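Local coordinates for protein peptidoglycan N-acetylglucosamine deacetylase (Agathobacter rectalis, PDB 5JMU) that probably removes acetyl groups from the N-acetylglucosamine of peptidoglycan, through a zinc-binding catalytic domain of the NodB type, at residues F26-G31 with H186-F191. Sequence-based numbering, arbitrary orientation.
Sequences FDDGPG and HDIKEF. With ZN (zinc ion), chain C.
The metal site of this NodB-type deacetylase domain lies where the Asp27-Asp28 pair of the TFDDGP motif meets the turn that begins at His186. Asp28 OD1 binds the zinc ion at 2.1 Å; His76 and His80 are the other protein ligands of the metal. One zinc-bound water is held by Asp27 OD2 at 2.6 Å and by His186 NE2 at 2.9 Å. Asp27 and His186 are probably the catalytic base and acid, as in relatives of carbohydrate esterase family 4. The His186 ring presents its CD2 edge to Asp28 OD2 at 3.5 Å, with ring and carboxylate planes 75° apart. Arg115 forms a salt bridge with Asp27 OD1, and Asp156 OD1 hydrogen-bonds His186 ND1. On the same turn, Asp187 CG sits between its backbone N and carbonyl carbon (chi1 57°), which brings the carboxylate to Phe26 CB and Gly29 CA. A second water links Asp187 OD1, at 2.7 Å, to Gly29 N and Phe26 O. Thr34 OG1 hydrogen-bonds Asp187 OD2. With an alanine here, that water and Thr34 would probably lose their shared partner. Ile188 CD1 packs on Asp28 CB at 3.7 Å. The contact joins the ends of parallel neighbours, strands 21-27 and 180-186, with strand 49-53 beside the first and helix 190-193 following the turn.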
# COMPACT_ATOMS: atom_id res chain seq x y z
N PHE A 26 1.23 -3.94 -0.75
CA PHE A 26 0.08 -4.81 -1.05
C PHE A 26 -1.21 -4.17 -0.55
O PHE A 26 -1.35 -3.93 0.68
CB PHE A 26 0.29 -6.19 -0.40
CG PHE A 26 1.53 -6.89 -0.91
CD1 PHE A 26 1.48 -7.62 -2.11
CD2 PHE A 26 2.74 -6.78 -0.23
CE1 PHE A 26 2.63 -8.23 -2.66
CE2 PHE A 26 3.91 -7.39 -0.74
CZ PHE A 26 3.85 -8.11 -1.96
N ASP A 27 -2.17 -4.00 -1.47
CA ASP A 27 -3.47 -3.40 -1.14
C ASP A 27 -4.54 -4.42 -1.05
O ASP A 27 -4.47 -5.47 -1.72
CB ASP A 27 -3.98 -2.42 -2.23
CG ASP A 27 -3.32 -1.05 -2.17
OD1 ASP A 27 -2.34 -0.86 -1.44
OD2 ASP A 27 -3.82 -0.21 -2.97
N ASP A 28 -5.55 -4.07 -0.27
CA ASP A 28 -6.90 -4.67 -0.30
C ASP A 28 -7.08 -5.88 0.62
O ASP A 28 -8.21 -6.26 0.87
CB ASP A 28 -7.34 -5.09 -1.73
CG ASP A 28 -7.82 -3.93 -2.58
OD1 ASP A 28 -7.49 -2.75 -2.28
OD2 ASP A 28 -8.40 -4.20 -3.64
N GLY A 29 -5.99 -6.46 1.11
CA GLY A 29 -6.06 -7.58 2.03
C GLY A 29 -6.34 -7.11 3.45
O GLY A 29 -6.55 -5.93 3.67
N PRO A 30 -6.26 -8.01 4.44
CA PRO A 30 -5.84 -9.40 4.25
C PRO A 30 -6.93 -10.28 3.65
O PRO A 30 -8.09 -9.94 3.65
CB PRO A 30 -5.49 -9.85 5.68
CG PRO A 30 -6.36 -8.98 6.56
CD PRO A 30 -6.34 -7.62 5.86
N GLY A 31 -6.51 -11.41 3.11
CA GLY A 31 -7.44 -12.38 2.54
C GLY A 31 -6.76 -13.75 2.57
O GLY A 31 -5.75 -13.97 3.25
N HIS A 186 -1.70 -6.40 -5.16
CA HIS A 186 -2.85 -6.64 -4.32
C HIS A 186 -2.74 -8.05 -3.78
O HIS A 186 -2.77 -9.01 -4.57
CB HIS A 186 -4.15 -6.49 -5.15
CG HIS A 186 -4.41 -5.08 -5.59
ND1 HIS A 186 -3.73 -4.49 -6.64
CD2 HIS A 186 -5.28 -4.14 -5.13
CE1 HIS A 186 -4.17 -3.25 -6.81
NE2 HIS A 186 -5.11 -3.01 -5.90
N ASP A 187 -2.65 -8.21 -2.46
CA ASP A 187 -2.46 -9.58 -1.95
C ASP A 187 -3.74 -10.42 -1.93
O ASP A 187 -3.70 -11.61 -1.57
CB ASP A 187 -1.78 -9.61 -0.55
CG ASP A 187 -2.54 -8.84 0.53
OD1 ASP A 187 -2.95 -7.69 0.27
OD2 ASP A 187 -2.66 -9.33 1.69
N ILE A 188 -4.86 -9.84 -2.37
CA ILE A 188 -6.08 -10.62 -2.57
C ILE A 188 -6.12 -11.32 -3.93
O ILE A 188 -7.07 -12.06 -4.22
CB ILE A 188 -7.33 -9.73 -2.44
CG1 ILE A 188 -7.22 -8.54 -3.39
CG2 ILE A 188 -7.52 -9.31 -0.98
CD1 ILE A 188 -8.60 -7.91 -3.68
N LYS A 189 -5.10 -11.10 -4.76
CA LYS A 189 -5.03 -11.75 -6.06
C LYS A 189 -3.96 -12.83 -6.07
O LYS A 189 -2.75 -12.51 -6.08
CB LYS A 189 -4.71 -10.71 -7.13
CG LYS A 189 -5.79 -9.66 -7.13
CD LYS A 189 -5.69 -8.70 -8.27
CE LYS A 189 -6.88 -7.72 -8.32
NZ LYS A 189 -8.16 -8.44 -8.32
N GLU A 190 -4.41 -14.08 -6.10
CA GLU A 190 -3.53 -15.22 -6.05
C GLU A 190 -2.40 -15.14 -7.11
O GLU A 190 -1.22 -15.36 -6.81
CB GLU A 190 -4.34 -16.49 -6.23
CG GLU A 190 -3.52 -17.68 -5.88
CD GLU A 190 -4.32 -18.97 -6.05
OE1 GLU A 190 -5.41 -18.95 -6.67
OE2 GLU A 190 -3.84 -20.00 -5.56
N PHE A 191 -2.75 -14.80 -8.35
CA PHE A 191 -1.74 -14.81 -9.42
C PHE A 191 -0.63 -13.78 -9.16
O PHE A 191 0.52 -13.94 -9.60
CB PHE A 191 -2.38 -14.57 -10.81
CG PHE A 191 -2.90 -13.16 -11.00
CD1 PHE A 191 -4.19 -12.83 -10.64
CD2 PHE A 191 -2.10 -12.17 -11.57
CE1 PHE A 191 -4.70 -11.54 -10.85
CE2 PHE A 191 -2.57 -10.87 -11.75
CZ PHE A 191 -3.87 -10.53 -11.37
ZN ZN C . -7.82 -0.87 -3.20
O HOH W 1 -3.30 -5.66 2.01
O HOH W 2 -6.00 -0.92 -4.16
O HOH W 3 -8.51 -1.86 -4.94
O HOH W 4 -8.19 0.98 -4.27